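Local atomic coordinates of trichosurin (Trichosurus vulpecula, PDB entry 2RA6), a protein that probably transports small hydrophobic molecules in brushtail possum milk whey, and binds 4-ethylphenol in its lipocalin beta-barrel. Residues S103-P106 with N107-K111; N137-K140 with K141-E144. The protein carries 1 engineered substitution. One frame throughout, in Å; residues are numbered along the deposited sequence.

Contact 1: residues S103-P106 with N107-K111; sequences SSKP and NEYAK
K105 crosses E108 at a slant and passes the CE2 corner of the Y109 ring, and its side chain can be followed outward atom by atom. CB of K105 rests near CB of E108 and 3.9 Å from CE2 of Y109. CD then passes the E108 carboxylate, K105 CD lying 3.5 Å from E108 OE2, a contact of the methylene and not of the charges. CE has E108 OE1 and, more distantly, Y109 CE2 as neighbours. Bends at chi3 and chi4 of K105 (-75° and -64°) turn the tip toward S104, where K105 NZ gives a weak hydrogen bond to S104 OG at 3.4 Å. The backbone of K105 adds two bonds, its O accepting from E108 N at 2.8 Å, which closes a type I turn with P106 and N107 at its corners, and from Y109 N at 2.9 Å. The turn belongs to the hairpin between strands 96-102 and 109-118, the F-G loop at the closed end of the lipocalin barrel. S103 OG hangs over the centre of one face of the Y109 ring, 3.5 Å above its plane, while donating to Y109 O at 2.7 Å. A water that donates to both P106 O and Y109 O adds a second hydrogen to that carbonyl. At the far end of the ring, Y109 OH and S104 OG share a hydrogen bond of 3.0 Å.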
# COMPACT_ATOMS: atom_id res chain seq x y z
N SER B 103 -1.20 14.19 -4.02
CA SER B 103 -1.49 15.60 -3.72
C SER B 103 -2.31 16.26 -4.81
O SER B 103 -1.93 16.25 -5.97
CB SER B 103 -0.23 16.44 -3.51
OG SER B 103 -0.61 17.78 -3.21
N SER B 104 -3.43 16.85 -4.41
CA SER B 104 -4.31 17.55 -5.33
C SER B 104 -3.80 18.98 -5.48
O SER B 104 -4.18 19.69 -6.41
CB SER B 104 -5.75 17.55 -4.80
OG SER B 104 -5.85 18.19 -3.54
N LYS B 105 -2.95 19.39 -4.55
CA LYS B 105 -2.35 20.72 -4.55
C LYS B 105 -0.87 20.56 -4.21
O LYS B 105 -0.44 20.87 -3.09
CB LYS B 105 -3.05 21.62 -3.53
CG LYS B 105 -4.47 21.99 -3.92
CD LYS B 105 -5.12 22.91 -2.90
CE LYS B 105 -5.54 22.14 -1.66
NZ LYS B 105 -6.59 21.12 -1.97
N PRO B 106 -0.07 20.09 -5.18
CA PRO B 106 1.37 19.85 -5.05
C PRO B 106 2.24 20.97 -4.50
O PRO B 106 3.30 20.70 -3.92
CB PRO B 106 1.78 19.43 -6.47
CG PRO B 106 0.80 20.16 -7.33
CD PRO B 106 -0.50 19.96 -6.58
N ASN B 107 1.80 22.21 -4.67
CA ASN B 107 2.57 23.35 -4.18
C ASN B 107 2.14 23.74 -2.77
O ASN B 107 2.79 24.56 -2.12
CB ASN B 107 2.40 24.55 -5.11
CG ASN B 107 3.44 25.62 -4.87
OD1 ASN B 107 3.28 26.77 -5.30
ND2 ASN B 107 4.53 25.26 -4.20
N GLU B 108 1.04 23.17 -2.31
CA GLU B 108 0.52 23.47 -0.98
C GLU B 108 0.80 22.37 0.04
O GLU B 108 1.14 22.66 1.19
CB GLU B 108 -0.99 23.73 -1.05
CG GLU B 108 -1.38 25.07 -1.66
CD GLU B 108 -2.88 25.33 -1.59
OE1 GLU B 108 -3.51 24.97 -0.57
OE2 GLU B 108 -3.44 25.91 -2.55
N TYR B 109 0.66 21.11 -0.37
CA TYR B 109 0.90 20.00 0.55
C TYR B 109 1.35 18.76 -0.19
O TYR B 109 1.24 18.66 -1.41
CB TYR B 109 -0.38 19.67 1.33
CG TYR B 109 -1.43 18.87 0.57
CD1 TYR B 109 -1.40 17.47 0.57
CD2 TYR B 109 -2.43 19.51 -0.16
CE1 TYR B 109 -2.36 16.73 -0.13
CE2 TYR B 109 -3.39 18.77 -0.86
CZ TYR B 109 -3.35 17.39 -0.85
OH TYR B 109 -4.28 16.66 -1.55
N ALA B 110 1.87 17.80 0.57
CA ALA B 110 2.31 16.53 0.03
C ALA B 110 1.85 15.45 0.98
O ALA B 110 1.96 15.59 2.21
CB ALA B 110 3.83 16.50 -0.10
N LYS B 111 1.30 14.38 0.42
CA LYS B 111 0.85 13.25 1.21
C LYS B 111 1.71 12.05 0.82
O LYS B 111 1.86 11.74 -0.36
CB LYS B 111 -0.62 12.95 0.92
CG LYS B 111 -1.18 11.74 1.65
CD LYS B 111 -2.62 11.50 1.24
CE LYS B 111 -3.19 10.26 1.89
NZ LYS B 111 -4.60 10.03 1.46
O HOH W 1 3.38 18.05 -3.19

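Contact 2: residues N137-K140 with K141-E144; sequences NEIK and KRFE
E144 lies alongside the K140 carbonyl, one turn earlier in the helix, and the two also share a backbone bond. That bond, E144 N to K140 O at 2.9 Å, is the last of four consecutive i-to-i+4 hydrogen bonds; the others run from K141 N to N137 O, R142 N to E138 O and F143 N to I139 O. Their N-H...O angles stay between 153° and 166°, as expected of a regular alpha-helix.

Van der Waals contacts between side chains and the preceding turn come next. With E144 CG anti to its own carbonyl carbon (chi1 -76°), the extended chain is laid along that turn: E144 CG sits 3.3 Å from K140 O, and E144 OE2 comes 3.8 Å from K140 CB. Elsewhere the CB atoms of the later turn lean on earlier carbonyls, as K141 CB does on N137 O at 3.1 Å. This is the helix that follows the last long strand of the lipocalin barrel and packs against its outside: F143 and the methylenes of K140 turn to V32 and L128, while I139 meets Y109 of the F-G hairpin.

Charged groups hardly engage one another inside the segments. K140 NZ stays 5.9 Å from E144 OE2 and is held instead by a salt bridge to D159 and a hydrogen bond to N134, so the lysine ties the helix to strand 157-159. With an alanine in place of E144 the carboxylate and CG are gone, which would probably leave K140 CB and the K140 carbonyl less covered on that side and K140 NZ without a distant counter-charge. K141 NZ pairs with E145 in a salt bridge.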
# COMPACT_ATOMS: atom_id res chain seq x y z
N ASN B 137 -7.46 23.69 7.74
CA ASN B 137 -8.32 22.73 8.42
C ASN B 137 -8.96 21.80 7.40
O ASN B 137 -9.16 20.62 7.67
CB ASN B 137 -9.39 23.48 9.22
CG ASN B 137 -8.82 24.18 10.45
OD1 ASN B 137 -9.26 25.27 10.82
ND2 ASN B 137 -7.85 23.54 11.10
N GLU B 138 -9.27 22.34 6.22
CA GLU B 138 -9.89 21.55 5.16
C GLU B 138 -8.98 20.40 4.75
O GLU B 138 -9.41 19.24 4.69
CB GLU B 138 -10.18 22.43 3.94
CG GLU B 138 -10.91 21.71 2.81
CD GLU B 138 -10.98 22.53 1.54
OE1 GLU B 138 -11.66 22.10 0.58
OE2 GLU B 138 -10.36 23.61 1.49
N ILE B 139 -7.71 20.72 4.47
CA ILE B 139 -6.75 19.70 4.06
C ILE B 139 -6.52 18.68 5.17
O ILE B 139 -6.51 17.47 4.90
CB ILE B 139 -5.40 20.35 3.68
CG1 ILE B 139 -5.57 21.15 2.38
CG2 ILE B 139 -4.33 19.27 3.47
CD1 ILE B 139 -4.34 21.95 1.99
N LYS B 140 -6.36 19.14 6.40
CA LYS B 140 -6.14 18.21 7.51
C LYS B 140 -7.36 17.33 7.74
O LYS B 140 -7.22 16.13 8.00
CB LYS B 140 -5.76 18.97 8.79
CG LYS B 140 -4.40 19.65 8.68
CD LYS B 140 -3.83 20.08 10.03
CE LYS B 140 -4.64 21.18 10.67
NZ LYS B 140 -3.95 21.67 11.90
N LYS B 141 -8.55 17.91 7.62
CA LYS B 141 -9.80 17.17 7.82
C LYS B 141 -9.93 16.02 6.82
O LYS B 141 -10.28 14.90 7.19
CB LYS B 141 -11.01 18.10 7.68
CG LYS B 141 -12.35 17.40 7.89
CD LYS B 141 -13.51 18.35 7.63
CE LYS B 141 -14.85 17.67 7.86
NZ LYS B 141 -15.01 17.26 9.28
N ARG B 142 -9.64 16.31 5.56
CA ARG B 142 -9.74 15.29 4.51
C ARG B 142 -8.72 14.17 4.76
O ARG B 142 -9.05 12.99 4.64
CB ARG B 142 -9.51 15.94 3.15
CG ARG B 142 -9.67 15.01 1.96
CD ARG B 142 -9.49 15.76 0.65
NE ARG B 142 -8.22 16.48 0.61
CZ ARG B 142 -7.79 17.20 -0.42
NH1 ARG B 142 -8.52 17.30 -1.52
NH2 ARG B 142 -6.62 17.82 -0.35
N PHE B 143 -7.50 14.55 5.11
CA PHE B 143 -6.44 13.58 5.37
C PHE B 143 -6.85 12.67 6.52
O PHE B 143 -6.75 11.44 6.44
CB PHE B 143 -5.15 14.31 5.75
CG PHE B 143 -4.01 13.40 6.15
CD1 PHE B 143 -3.22 12.78 5.19
CD2 PHE B 143 -3.71 13.22 7.49
CE1 PHE B 143 -2.13 11.98 5.57
CE2 PHE B 143 -2.63 12.43 7.88
CZ PHE B 143 -1.84 11.81 6.92
N GLU B 144 -7.31 13.28 7.61
CA GLU B 144 -7.72 12.53 8.79
C GLU B 144 -8.93 11.63 8.55
O GLU B 144 -8.96 10.50 9.02
CB GLU B 144 -7.98 13.52 9.94
CG GLU B 144 -6.67 14.03 10.54
CD GLU B 144 -6.82 15.32 11.31
OE1 GLU B 144 -7.88 15.54 11.93
OE2 GLU B 144 -5.85 16.12 11.30

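Contacts 1 and 2 are in series along the chain, yet they meet in space, their centres 12 Å apart. The F-G hairpin presents its polar corner to the helix: R142 NH2 lies 3.3 Å from S104 OG, probably hydrogen-bonded to it. K105 NZ, which reaches the same hydroxyl only weakly, comes within 3.7 Å of R142 NH2, a close pair of like charges that S104 OG may help to ease. Beside this, I139 CD1 packs on Y109 CD2 at 3.8 Å. Neither contact belongs to the 4-ethylphenol pocket: the nearest side chains, A110 in contact 1 and F143 in contact 2, are about 8 Å and about 11 Å from the ligand.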